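Local coordinates for protein NADH oxidase (Thermus thermophilus, PDB 6RVB) that reduces coenzyme A disulfide at the expense of NADH, using bound FAD, as a dimeric class-III pyridine nucleotide-disulfide oxidoreductase, at residues P117-I122 / L239-R244; K197-R202 / K330-A335; I243-E248 / P293-L298. All coordinates share one frame; numbering follows the deposited sequence.

In the fold
Contacts 1 and 3 share I243 and R244 on strand 243-245, which pairs antiparallel with strand 115-117. These two strands lead into and out of the NAD-binding part of the chain, so contact 1 closes its base beside the dinucleotide, and contact 3, centred about 14 Å away, carries the same strand against the 293-298 segment, whose P297 and L298 line the FAD and NAD pockets. Contact 2 stands apart, its centre about 23 Å from contact 1's and about 28 Å from contact 3's. It joins helix 190-202 to the hairpin of strands 327-331 and 334-340 in the dimerisation domain. In sequence, contacts 1 and 2 alternate their segments, whereas contact 3 falls between the segments of contact 2.

Contact 1: P117-I122 / L239-R244; sequences PSLPPI and LATGIR. With NAD (nicotinamide-adenine-dinucleotide), chain F.
S118 and T241 are joined by a hydrogen bond from T241 OG1 to S118 O (3.0 Å), the hydroxyl standing 36° out of the carbonyl plane. From CB outward the T241 side chain divides between protein and cofactor. CB itself lies beside both S118 O and the adenosine ribose hydroxyl O2B of NAD; OG1 turns to S118; CG2 sits by O2B and lies against one face of the adenine, 3.8 Å from NAD N3A. A chi1 of 40° sets OG1 between the backbone N and the carbonyl carbon, and CG2 falls beside the N, on the cofactor side. With a valine in its place, S118 O would probably lose its hydroxyl donor and the 118-120 loop one of its ties to the NAD-binding turn.

The second tie is nearly straight: S118 N to G242 O, 2.7 Å with 176° at the hydrogen. Next to it P117 and I243 form an antiparallel non-hydrogen-bonded pair with diverging side chains. This is the two-stranded link between the FAD and NAD parts of a glutathione reductase-like fold, and A240-T241-G242 is the ATG turn that follows strand 236-239 of the parallel NAD-domain sheet. The turn faces the dinucleotide with its backbone: A240 O accepts a bond from NAD O3B (3.1 Å), and G242 N makes a weak one to phosphate oxygen O1N.

On the flanks, L119 CD2 meets L239 CD1 at 4.1 Å, the two leucines crossing at about a right angle. P120 CB approaches NAD N1A at 3.9 Å, and I243 CD1 touches C4D of the nicotinamide ribose at 3.8 Å.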
loop_
_atom_site.group_PDB
_atom_site.type_symbol
_atom_site.label_atom_id
_atom_site.label_comp_id
_atom_site.label_asym_id
_atom_site.label_seq_id
_atom_site.Cartn_x
_atom_site.Cartn_y
_atom_site.Cartn_z
ATOM N N PRO A 117 -26.866 1.216 17.136
ATOM C CA PRO A 117 -27.091 2.450 16.372
ATOM C C PRO A 117 -27.773 3.491 17.221
ATOM O O PRO A 117 -28.658 3.138 18.002
ATOM C CB PRO A 117 -28.041 2.011 15.288
ATOM C CG PRO A 117 -28.426 0.607 15.601
ATOM C CD PRO A 117 -27.384 0.039 16.445
ATOM N N SER A 118 -27.306 4.720 17.074
ATOM C CA SER A 118 -27.761 5.883 17.784
ATOM C C SER A 118 -28.748 6.645 16.916
ATOM O O SER A 118 -28.329 7.435 16.039
ATOM C CB SER A 118 -26.590 6.797 18.000
ATOM O OG SER A 118 -26.747 7.520 19.193
ATOM N N LEU A 119 -30.047 6.481 17.195
ATOM C CA LEU A 119 -31.118 7.114 16.419
ATOM C C LEU A 119 -31.402 8.549 16.761
ATOM O O LEU A 119 -31.458 8.924 17.929
ATOM C CB LEU A 119 -32.397 6.339 16.638
ATOM C CG LEU A 119 -32.094 4.901 16.367
ATOM C CD1 LEU A 119 -33.390 4.148 16.329
ATOM C CD2 LEU A 119 -31.172 4.739 15.029
ATOM N N PRO A 120 -31.701 9.361 15.749
ATOM C CA PRO A 120 -32.006 10.753 16.126
ATOM C C PRO A 120 -33.461 10.860 16.510
ATOM O O PRO A 120 -34.295 10.004 16.177
ATOM C CB PRO A 120 -31.805 11.481 14.829
ATOM C CG PRO A 120 -32.394 10.467 13.808
ATOM C CD PRO A 120 -32.167 9.048 14.382
ATOM N N PRO A 121 -33.786 11.924 17.194
ATOM C CA PRO A 121 -35.145 12.063 17.735
ATOM C C PRO A 121 -36.036 12.678 16.690
ATOM O O PRO A 121 -36.150 13.890 16.661
ATOM C CB PRO A 121 -34.940 13.071 18.830
ATOM C CG PRO A 121 -33.797 13.935 18.208
ATOM C CD PRO A 121 -32.940 13.102 17.405
ATOM N N ILE A 122 -36.640 11.828 15.876
ATOM C CA ILE A 122 -37.497 12.239 14.814
ATOM C C ILE A 122 -38.781 11.467 14.877
ATOM O O ILE A 122 -38.803 10.264 14.752
ATOM C CB ILE A 122 -36.867 11.950 13.520
ATOM C CG1 ILE A 122 -35.576 12.748 13.369
ATOM C CG2 ILE A 122 -37.792 12.252 12.447
ATOM C CD1 ILE A 122 -34.923 12.579 12.014
ATOM N N LEU A 239 -31.391 4.586 8.530
ATOM C CA LEU A 239 -30.909 5.551 9.522
ATOM C C LEU A 239 -29.454 5.229 9.738
ATOM O O LEU A 239 -29.094 4.263 10.367
ATOM C CB LEU A 239 -31.688 5.372 10.845
ATOM C CG LEU A 239 -33.154 5.791 10.746
ATOM C CD1 LEU A 239 -33.778 5.696 12.045
ATOM C CD2 LEU A 239 -33.368 7.167 10.159
ATOM N N ALA A 240 -28.582 6.017 9.196
ATOM C CA ALA A 240 -27.164 5.714 9.276
ATOM C C ALA A 240 -26.418 6.814 9.960
ATOM O O ALA A 240 -25.645 7.463 9.334
ATOM C CB ALA A 240 -26.645 5.574 7.941
ATOM N N THR A 241 -26.668 6.994 11.238
ATOM C CA THR A 241 -26.470 8.235 11.937
ATOM C C THR A 241 -25.551 8.006 13.129
ATOM O O THR A 241 -25.530 8.821 14.077
ATOM C CB THR A 241 -27.842 8.820 12.524
ATOM O OG1 THR A 241 -28.604 7.730 13.050
ATOM C CG2 THR A 241 -28.676 9.517 11.500
ATOM N N GLY A 242 -24.833 6.899 13.121
ATOM C CA GLY A 242 -23.898 6.694 14.194
ATOM C C GLY A 242 -24.232 5.639 15.223
ATOM O O GLY A 242 -25.334 5.181 15.338
ATOM N N ILE A 243 -23.236 5.254 16.001
ATOM C CA ILE A 243 -23.429 4.193 16.961
ATOM C C ILE A 243 -22.924 4.698 18.270
ATOM O O ILE A 243 -22.329 5.714 18.329
ATOM C CB ILE A 243 -22.619 2.975 16.593
ATOM C CG1 ILE A 243 -21.178 3.366 16.317
ATOM C CG2 ILE A 243 -23.104 2.362 15.308
ATOM C CD1 ILE A 243 -20.313 2.251 15.936
ATOM N N ARG A 244 -23.255 4.025 19.347
ATOM C CA ARG A 244 -22.794 4.373 20.680
ATOM C C ARG A 244 -22.522 2.977 21.294
ATOM O O ARG A 244 -23.083 1.950 20.911
ATOM C CB ARG A 244 -23.875 5.149 21.425
ATOM C CG ARG A 244 -25.164 4.247 21.983
ATOM C CD ARG A 244 -25.989 4.836 23.249
ATOM N NE ARG A 244 -26.605 6.145 22.890
ATOM C CZ ARG A 244 -27.899 6.501 23.009
ATOM N NH1 ARG A 244 -28.821 5.686 23.532
ATOM N NH2 ARG A 244 -28.282 7.709 22.583
HETATM P PA NAD F . -20.934 8.073 11.484
HETATM O O1A NAD F . -19.656 7.670 10.790
HETATM O O2A NAD F . -20.887 8.684 12.787
HETATM O O5B NAD F . -21.799 9.085 10.548
HETATM C C5B NAD F . -21.581 10.494 10.191
HETATM C C4B NAD F . -22.809 11.412 10.515
HETATM O O4B NAD F . -23.238 12.758 10.170
HETATM C C3B NAD F . -23.842 10.601 9.905
HETATM O O3B NAD F . -23.750 9.493 10.703
HETATM C C2B NAD F . -25.027 11.443 10.257
HETATM O O2B NAD F . -25.966 11.184 11.292
HETATM C C1B NAD F . -24.512 12.676 10.823
HETATM N N9A NAD F . -25.936 13.004 10.413
HETATM C C8A NAD F . -26.518 13.235 9.136
HETATM N N7A NAD F . -27.877 13.481 9.130
HETATM C C5A NAD F . -28.183 13.374 10.414
HETATM C C6A NAD F . -29.402 13.539 10.912
HETATM N N6A NAD F . -30.259 13.817 10.006
HETATM N N1A NAD F . -29.623 13.374 12.249
HETATM C C2A NAD F . -28.487 13.027 13.001
HETATM N N3A NAD F . -27.203 12.822 12.488
HETATM C C4A NAD F . -27.060 13.026 11.211
HETATM O O3 NAD F . -21.724 6.749 11.729
HETATM P PN NAD F . -21.899 5.400 10.853
HETATM O O1N NAD F . -23.236 4.884 11.433
HETATM O O2N NAD F . -21.769 5.583 9.406
HETATM O O5D NAD F . -20.563 4.645 11.265
HETATM C C5D NAD F . -20.600 3.294 11.658
HETATM C C4D NAD F . -19.335 2.736 12.328
HETATM O O4D NAD F . -19.151 1.306 12.167
HETATM C C3D NAD F . -18.156 3.460 11.729
HETATM O O3D NAD F . -17.793 4.707 12.359
HETATM C C2D NAD F . -17.140 2.378 11.927
HETATM O O2D NAD F . -16.813 2.330 13.270
HETATM C C1D NAD F . -17.879 1.097 11.653
HETATM N N1N NAD F . -17.818 1.073 10.171
HETATM C C2N NAD F . -16.571 1.107 9.557
HETATM C C3N NAD F . -16.390 1.110 8.153
HETATM C C7N NAD F . -15.003 1.137 7.508
HETATM O O7N NAD F . -13.834 1.498 8.209
HETATM N N7N NAD F . -14.890 0.828 6.211
HETATM C C4N NAD F . -17.539 1.072 7.344
HETATM C C5N NAD F . -18.787 1.060 7.943
HETATM C C6N NAD F . -18.910 1.070 9.347
#

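Contact 2: K197-R202 / K330-A335; sequences KEELER and KAFDLA
E199, in the last turns of helix 190-202, reaches into a beta hairpin whose type II' turn runs from A331 to L334. The helix belongs to the NAD-binding part of the chain and the hairpin to the dimerisation domain, so the contact spans two parts of the same subunit.

One hydrogen bond joins the segments: D333 N to E199 OE1, 3.0 Å and 163° at the hydrogen, with the amide coming from above the carboxylate plane. The chain of E199 is bent at chi2 (-101°), which brings OE1 to the turn, where it also meets F332 CB. Within the hairpin K330 NZ donates to F332 O at 2.8 Å, tying the lysine to the tip of the turn.

Charge works against the glutamate's other oxygen, OE2. E199 OE2 lies 3.5 Å from D333 OD2, the carboxylate planes turned 57° against each other. This closeness would tend to favour protonation of one of them, though R394, which packs on the E199 side chain, may offset part of the effect.

The remaining contacts are apolar. E199 CG rests on L334 CG at 3.8 Å, the aliphatic part of the glutamate lying across the leucine. F332, with CG anti to its carbonyl carbon and beside the backbone N (chi1 -58°), brings its ring edge to the L200 methyl CD2; the same ring stacks with H203. K330 and A335, on the two strands, pack against F428 of the second subunit. L200 approaches the F332 ring near the ring plane, with CD2 3.5 Å from CE2.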
loop_
_atom_site.group_PDB
_atom_site.type_symbol
_atom_site.label_atom_id
_atom_site.label_comp_id
_atom_site.label_asym_id
_atom_site.label_seq_id
_atom_site.Cartn_x
_atom_site.Cartn_y
_atom_site.Cartn_z
ATOM N N LYS A 197 -18.798 13.529 -2.911
ATOM C CA LYS A 197 -20.041 14.077 -3.508
ATOM C C LYS A 197 -20.008 13.937 -5.018
ATOM O O LYS A 197 -20.987 13.566 -5.586
ATOM C CB LYS A 197 -20.270 15.547 -3.162
ATOM C CG LYS A 197 -21.618 16.142 -3.565
ATOM C CD LYS A 197 -21.751 17.475 -2.803
ATOM C CE LYS A 197 -23.066 18.221 -2.916
ATOM N NZ LYS A 197 -23.181 18.885 -4.226
ATOM N N GLU A 198 -18.870 14.196 -5.651
ATOM C CA GLU A 198 -18.796 14.099 -7.070
ATOM C C GLU A 198 -19.011 12.649 -7.464
ATOM O O GLU A 198 -19.780 12.394 -8.309
ATOM C CB GLU A 198 -17.513 14.698 -7.585
ATOM C CG GLU A 198 -17.515 15.006 -9.007
ATOM C CD GLU A 198 -16.223 15.647 -9.479
ATOM O OE1 GLU A 198 -15.329 15.907 -8.624
ATOM O OE2 GLU A 198 -16.107 15.889 -10.714
ATOM N N GLU A 199 -18.389 11.676 -6.821
ATOM C CA GLU A 199 -18.632 10.323 -7.218
ATOM C C GLU A 199 -20.021 9.877 -6.953
ATOM O O GLU A 199 -20.550 9.093 -7.724
ATOM C CB GLU A 199 -17.678 9.337 -6.614
ATOM C CG GLU A 199 -16.660 8.938 -7.640
ATOM C CD GLU A 199 -16.963 7.596 -8.263
ATOM O OE1 GLU A 199 -17.484 6.775 -7.485
ATOM O OE2 GLU A 199 -16.678 7.391 -9.495
ATOM N N LEU A 200 -20.644 10.330 -5.883
ATOM C CA LEU A 200 -21.958 9.817 -5.603
ATOM C C LEU A 200 -22.876 10.321 -6.675
ATOM O O LEU A 200 -23.767 9.596 -7.109
ATOM C CB LEU A 200 -22.423 10.254 -4.246
ATOM C CG LEU A 200 -21.774 9.670 -3.017
ATOM C CD1 LEU A 200 -22.033 10.472 -1.777
ATOM C CD2 LEU A 200 -22.395 8.425 -2.914
ATOM N N GLU A 201 -22.663 11.565 -7.092
ATOM C CA GLU A 201 -23.532 12.165 -8.073
ATOM C C GLU A 201 -23.371 11.555 -9.453
ATOM O O GLU A 201 -24.349 11.179 -10.114
ATOM C CB GLU A 201 -23.344 13.637 -8.117
ATOM C CG GLU A 201 -24.000 14.249 -6.955
ATOM C CD GLU A 201 -23.678 15.681 -6.789
ATOM O OE1 GLU A 201 -22.806 16.252 -7.500
ATOM O OE2 GLU A 201 -24.306 16.212 -5.894
ATOM N N ARG A 202 -22.131 11.416 -9.889
ATOM C CA ARG A 202 -21.782 10.609 -11.059
ATOM C C ARG A 202 -22.516 9.252 -11.087
ATOM O O ARG A 202 -22.671 8.705 -12.091
ATOM C CB ARG A 202 -20.255 10.444 -11.095
ATOM C CG ARG A 202 -19.710 9.711 -12.270
ATOM C CD ARG A 202 -18.224 9.515 -12.177
ATOM N NE ARG A 202 -17.504 10.731 -11.781
ATOM C CZ ARG A 202 -16.874 11.566 -12.634
ATOM N NH1 ARG A 202 -16.910 11.337 -13.960
ATOM N NH2 ARG A 202 -16.194 12.636 -12.174
ATOM N N LYS A 330 -14.867 1.643 0.793
ATOM C CA LYS A 330 -15.100 1.752 -0.637
ATOM C C LYS A 330 -16.461 2.396 -0.887
ATOM O O LYS A 330 -17.496 2.000 -0.310
ATOM C CB LYS A 330 -15.054 0.366 -1.285
ATOM C CG LYS A 330 -15.348 0.326 -2.763
ATOM C CD LYS A 330 -15.994 -1.044 -3.111
ATOM C CE LYS A 330 -16.234 -1.180 -4.610
ATOM N NZ LYS A 330 -17.452 -0.521 -5.143
ATOM N N ALA A 331 -16.464 3.391 -1.751
ATOM C CA ALA A 331 -17.718 4.029 -2.130
ATOM C C ALA A 331 -17.741 4.139 -3.650
ATOM O O ALA A 331 -16.947 4.926 -4.200
ATOM C CB ALA A 331 -17.828 5.364 -1.481
ATOM N N PHE A 332 -18.548 3.309 -4.325
ATOM C CA PHE A 332 -18.452 3.189 -5.767
ATOM C C PHE A 332 -17.015 2.977 -6.279
ATOM O O PHE A 332 -16.367 1.956 -5.980
ATOM C CB PHE A 332 -19.125 4.362 -6.455
ATOM C CG PHE A 332 -20.579 4.513 -6.091
ATOM C CD1 PHE A 332 -21.532 3.845 -6.766
ATOM C CD2 PHE A 332 -20.967 5.290 -5.002
ATOM C CE1 PHE A 332 -22.817 3.909 -6.370
ATOM C CE2 PHE A 332 -22.273 5.388 -4.601
ATOM C CZ PHE A 332 -23.196 4.706 -5.265
ATOM N N ASP A 333 -16.503 3.925 -7.039
ATOM C CA ASP A 333 -15.214 3.731 -7.668
ATOM C C ASP A 333 -14.107 4.435 -6.893
ATOM O O ASP A 333 -12.999 4.641 -7.426
ATOM C CB ASP A 333 -15.219 4.234 -9.130
ATOM C CG ASP A 333 -16.266 3.491 -10.049
ATOM O OD1 ASP A 333 -16.516 2.234 -9.912
ATOM O OD2 ASP A 333 -16.868 4.202 -10.928
ATOM N N LEU A 334 -14.362 4.822 -5.639
ATOM C CA LEU A 334 -13.319 5.417 -4.832
ATOM C C LEU A 334 -13.029 4.525 -3.689
ATOM O O LEU A 334 -13.965 3.999 -3.090
ATOM C CB LEU A 334 -13.789 6.748 -4.314
ATOM C CG LEU A 334 -13.836 7.866 -5.318
ATOM C CD1 LEU A 334 -14.122 9.083 -4.605
ATOM C CD2 LEU A 334 -12.494 7.926 -6.022
ATOM N N ALA A 335 -11.739 4.334 -3.394
ATOM C CA ALA A 335 -11.264 3.776 -2.092
ATOM C C ALA A 335 -10.767 4.935 -1.223
ATOM O O ALA A 335 -9.863 5.663 -1.669
ATOM C CB ALA A 335 -10.146 2.808 -2.332
#

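Contact 3: I243-E248 / P293-L298; sequences IRPNTE and PYWLPL. With FAD (flavin-adenine dinucleotide), chain E.
P297 O, on the residue whose ring meets I243, stands between the two cofactors: it is hydrogen-bonded to O2D of NAD and lies 3.3 Å from O3' of FAD. P297 is the centre of an inverse gamma turn, bonded L298 N to L296 O at 2.7 Å, just before helix 299-313, whose first residue, G299, gives its N to FAD.

This turn is braced against strand 243-245 through W295. The indole is sandwiched between two prolines: P297 CG sits over the centre of one face, and P245 CD covers the opposite face in a CH-pi contact, 4.0 Å from the six-membered ring centroid and 22° off its normal. A chi1 of -177° carries the indole out to strand 243-245, and NE1 is hydrogen-bonded to D281 O, which fixes the turn of the ring.

I243 meets the ring end with both backbone and side chain. Its carbonyl O comes to the edge near the ring plane, by CZ3, while CG1 packs on CH2 at 3.7 Å. I243 CD1 touches both W295 CH2 and P297 CB, each at 4.0 Å, the isoleucine and proline side chains running antiparallel alongside each other.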
loop_
_atom_site.group_PDB
_atom_site.type_symbol
_atom_site.label_atom_id
_atom_site.label_comp_id
_atom_site.label_asym_id
_atom_site.label_seq_id
_atom_site.Cartn_x
_atom_site.Cartn_y
_atom_site.Cartn_z
ATOM N N ILE A 243 -23.236 5.254 16.001
ATOM C CA ILE A 243 -23.429 4.193 16.961
ATOM C C ILE A 243 -22.924 4.698 18.270
ATOM O O ILE A 243 -22.329 5.714 18.329
ATOM C CB ILE A 243 -22.619 2.975 16.593
ATOM C CG1 ILE A 243 -21.178 3.366 16.317
ATOM C CG2 ILE A 243 -23.104 2.362 15.308
ATOM C CD1 ILE A 243 -20.313 2.251 15.936
ATOM N N ARG A 244 -23.255 4.025 19.347
ATOM C CA ARG A 244 -22.794 4.373 20.680
ATOM C C ARG A 244 -22.522 2.977 21.294
ATOM O O ARG A 244 -23.083 1.950 20.911
ATOM C CB ARG A 244 -23.875 5.149 21.425
ATOM C CG ARG A 244 -25.164 4.247 21.983
ATOM C CD ARG A 244 -25.989 4.836 23.249
ATOM N NE ARG A 244 -26.605 6.145 22.890
ATOM C CZ ARG A 244 -27.899 6.501 23.009
ATOM N NH1 ARG A 244 -28.821 5.686 23.532
ATOM N NH2 ARG A 244 -28.282 7.709 22.583
ATOM N N PRO A 245 -21.628 2.895 22.236
ATOM C CA PRO A 245 -21.350 1.588 22.842
ATOM C C PRO A 245 -22.411 1.059 23.790
ATOM O O PRO A 245 -23.135 1.818 24.440
ATOM C CB PRO A 245 -20.111 1.853 23.636
ATOM C CG PRO A 245 -20.248 3.252 24.003
ATOM C CD PRO A 245 -20.894 3.973 22.875
ATOM N N ASN A 246 -22.488 -0.268 23.851
ATOM C CA ASN A 246 -23.342 -0.998 24.775
ATOM C C ASN A 246 -22.845 -1.197 26.194
ATOM O O ASN A 246 -22.559 -2.296 26.633
ATOM C CB ASN A 246 -23.660 -2.307 24.161
ATOM C CG ASN A 246 -24.707 -2.176 23.200
ATOM O OD1 ASN A 246 -25.643 -1.406 23.414
ATOM N ND2 ASN A 246 -24.586 -2.877 22.093
ATOM N N THR A 247 -22.827 -0.134 26.946
ATOM C CA THR A 247 -22.195 -0.211 28.206
ATOM C C THR A 247 -23.195 -0.523 29.296
ATOM O O THR A 247 -22.862 -0.453 30.447
ATOM C CB THR A 247 -21.476 1.104 28.504
ATOM O OG1 THR A 247 -22.432 2.093 28.882
ATOM C CG2 THR A 247 -20.793 1.638 27.279
ATOM N N GLU A 248 -24.412 -0.901 28.974
ATOM C CA GLU A 248 -25.441 -0.866 30.004
ATOM C C GLU A 248 -25.229 -1.944 31.133
ATOM O O GLU A 248 -25.186 -1.644 32.384
ATOM C CB GLU A 248 -26.765 -0.938 29.270
ATOM C CG GLU A 248 -28.056 -0.791 30.068
ATOM C CD GLU A 248 -29.276 -1.211 29.175
ATOM O OE1 GLU A 248 -29.242 -0.911 27.932
ATOM O OE2 GLU A 248 -30.234 -1.868 29.691
ATOM N N PRO A 293 -7.140 8.172 25.857
ATOM C CA PRO A 293 -8.125 7.200 25.401
ATOM C C PRO A 293 -9.079 7.804 24.395
ATOM O O PRO A 293 -9.345 9.004 24.410
ATOM C CB PRO A 293 -8.885 6.898 26.679
ATOM C CG PRO A 293 -7.994 7.211 27.707
ATOM C CD PRO A 293 -7.233 8.362 27.298
ATOM N N TYR A 294 -9.624 6.923 23.584
ATOM C CA TYR A 294 -10.286 7.282 22.356
ATOM C C TYR A 294 -11.236 6.121 21.942
ATOM O O TYR A 294 -11.043 5.029 22.377
ATOM C CB TYR A 294 -9.193 7.533 21.341
ATOM C CG TYR A 294 -9.690 8.071 20.080
ATOM C CD1 TYR A 294 -10.021 9.415 19.928
ATOM C CD2 TYR A 294 -9.892 7.235 19.047
ATOM C CE1 TYR A 294 -10.573 9.885 18.742
ATOM C CE2 TYR A 294 -10.393 7.685 17.867
ATOM C CZ TYR A 294 -10.751 9.006 17.689
ATOM O OH TYR A 294 -11.234 9.311 16.421
ATOM N N TRP A 295 -12.279 6.333 21.163
ATOM C CA TRP A 295 -13.137 5.231 20.864
ATOM C C TRP A 295 -13.037 4.973 19.427
ATOM O O TRP A 295 -13.408 5.787 18.672
ATOM C CB TRP A 295 -14.603 5.523 21.249
ATOM C CG TRP A 295 -15.560 4.370 21.037
ATOM C CD1 TRP A 295 -15.332 3.096 21.356
ATOM C CD2 TRP A 295 -16.898 4.402 20.491
ATOM N NE1 TRP A 295 -16.375 2.310 21.012
ATOM C CE2 TRP A 295 -17.370 3.088 20.494
ATOM C CE3 TRP A 295 -17.732 5.399 19.985
ATOM C CZ2 TRP A 295 -18.586 2.757 20.027
ATOM C CZ3 TRP A 295 -18.910 5.031 19.521
ATOM C CH2 TRP A 295 -19.317 3.737 19.512
ATOM N N LEU A 296 -12.522 3.843 19.018
ATOM C CA LEU A 296 -12.348 3.572 17.618
ATOM C C LEU A 296 -12.991 2.181 17.245
ATOM O O LEU A 296 -12.314 1.189 17.075
ATOM C CB LEU A 296 -10.854 3.690 17.291
ATOM C CG LEU A 296 -10.388 3.289 15.922
ATOM C CD1 LEU A 296 -10.795 4.429 15.081
ATOM C CD2 LEU A 296 -8.971 3.210 15.948
ATOM N N PRO A 297 -14.320 2.139 17.087
ATOM C CA PRO A 297 -15.052 0.925 16.785
ATOM C C PRO A 297 -14.864 0.346 15.432
ATOM O O PRO A 297 -15.821 0.234 14.701
ATOM C CB PRO A 297 -16.483 1.371 16.883
ATOM C CG PRO A 297 -16.491 2.575 17.601
ATOM C CD PRO A 297 -15.221 3.257 17.330
ATOM N N LEU A 298 -13.667 -0.080 15.115
ATOM C CA LEU A 298 -13.419 -0.822 13.880
ATOM C C LEU A 298 -13.186 -2.260 14.194
ATOM O O LEU A 298 -12.871 -2.583 15.306
ATOM C CB LEU A 298 -12.181 -0.281 13.169
ATOM C CG LEU A 298 -12.347 1.213 12.916
ATOM C CD1 LEU A 298 -11.077 1.775 12.722
ATOM C CD2 LEU A 298 -13.204 1.504 11.753
HETATM P PA FAD E . -20.533 -6.209 17.762
HETATM O O1A FAD E . -21.428 -4.864 17.855
HETATM O O2A FAD E . -19.978 -6.732 16.420
HETATM O O5B FAD E . -21.330 -7.489 18.471
HETATM C C5B FAD E . -21.935 -7.416 19.806
HETATM C C4B FAD E . -22.942 -8.544 20.031
HETATM O O4B FAD E . -22.986 -8.758 21.432
HETATM C C3B FAD E . -24.313 -8.205 19.469
HETATM O O3B FAD E . -24.751 -9.137 18.416
HETATM C C2B FAD E . -25.136 -8.363 20.674
HETATM O O2B FAD E . -26.207 -9.148 20.143
HETATM C C1B FAD E . -24.266 -9.096 21.741
HETATM N N9A FAD E . -24.655 -8.591 23.102
HETATM C C8A FAD E . -24.853 -7.281 23.468
HETATM N N7A FAD E . -25.360 -7.158 24.726
HETATM C C5A FAD E . -25.478 -8.421 25.207
HETATM C C6A FAD E . -25.945 -8.982 26.506
HETATM N N6A FAD E . -26.316 -8.097 27.478
HETATM N N1A FAD E . -25.950 -10.339 26.628
HETATM C C2A FAD E . -25.515 -11.147 25.585
HETATM N N3A FAD E . -25.063 -10.745 24.351
HETATM C C4A FAD E . -25.025 -9.382 24.138
HETATM N N1 FAD E . -15.116 -2.292 10.553
HETATM C C2 FAD E . -13.960 -2.185 9.822
HETATM O O2 FAD E . -12.831 -2.258 10.394
HETATM N N3 FAD E . -14.034 -2.028 8.487
HETATM C C4 FAD E . -15.215 -2.002 7.774
HETATM O O4 FAD E . -15.292 -1.866 6.492
HETATM C C4X FAD E . -16.504 -2.162 8.518
HETATM N N5 FAD E . -17.696 -2.155 7.821
HETATM C C5X FAD E . -18.848 -2.277 8.558
HETATM C C6 FAD E . -20.101 -2.258 7.897
HETATM C C7 FAD E . -21.301 -2.398 8.624
HETATM C C7M FAD E . -22.598 -2.375 7.865
HETATM C C8 FAD E . -21.270 -2.579 10.125
HETATM C C8M FAD E . -22.515 -2.727 10.960
HETATM C C9 FAD E . -20.029 -2.571 10.796
HETATM C C9A FAD E . -18.795 -2.432 10.099
HETATM N N10 FAD E . -17.537 -2.466 10.815
HETATM C C10 FAD E . -16.373 -2.314 10.016
HETATM C "C1'" FAD E . -17.440 -2.562 12.288
HETATM C "C2'" FAD E . -17.649 -3.924 12.872
HETATM O "O2'" FAD E . -19.003 -4.330 12.730
HETATM C "C3'" FAD E . -17.407 -3.893 14.355
HETATM O "O3'" FAD E . -16.293 -3.058 14.649
HETATM C "C4'" FAD E . -17.141 -5.363 14.733
HETATM O "O4'" FAD E . -18.187 -6.330 14.368
HETATM C "C5'" FAD E . -16.652 -5.503 16.188
HETATM O "O5'" FAD E . -17.709 -5.614 17.134
HETATM P P FAD E . -17.620 -6.302 18.593
HETATM O O1P FAD E . -17.253 -7.771 18.473
HETATM O O2P FAD E . -17.149 -5.467 19.806
HETATM O O3P FAD E . -19.227 -6.250 18.808
#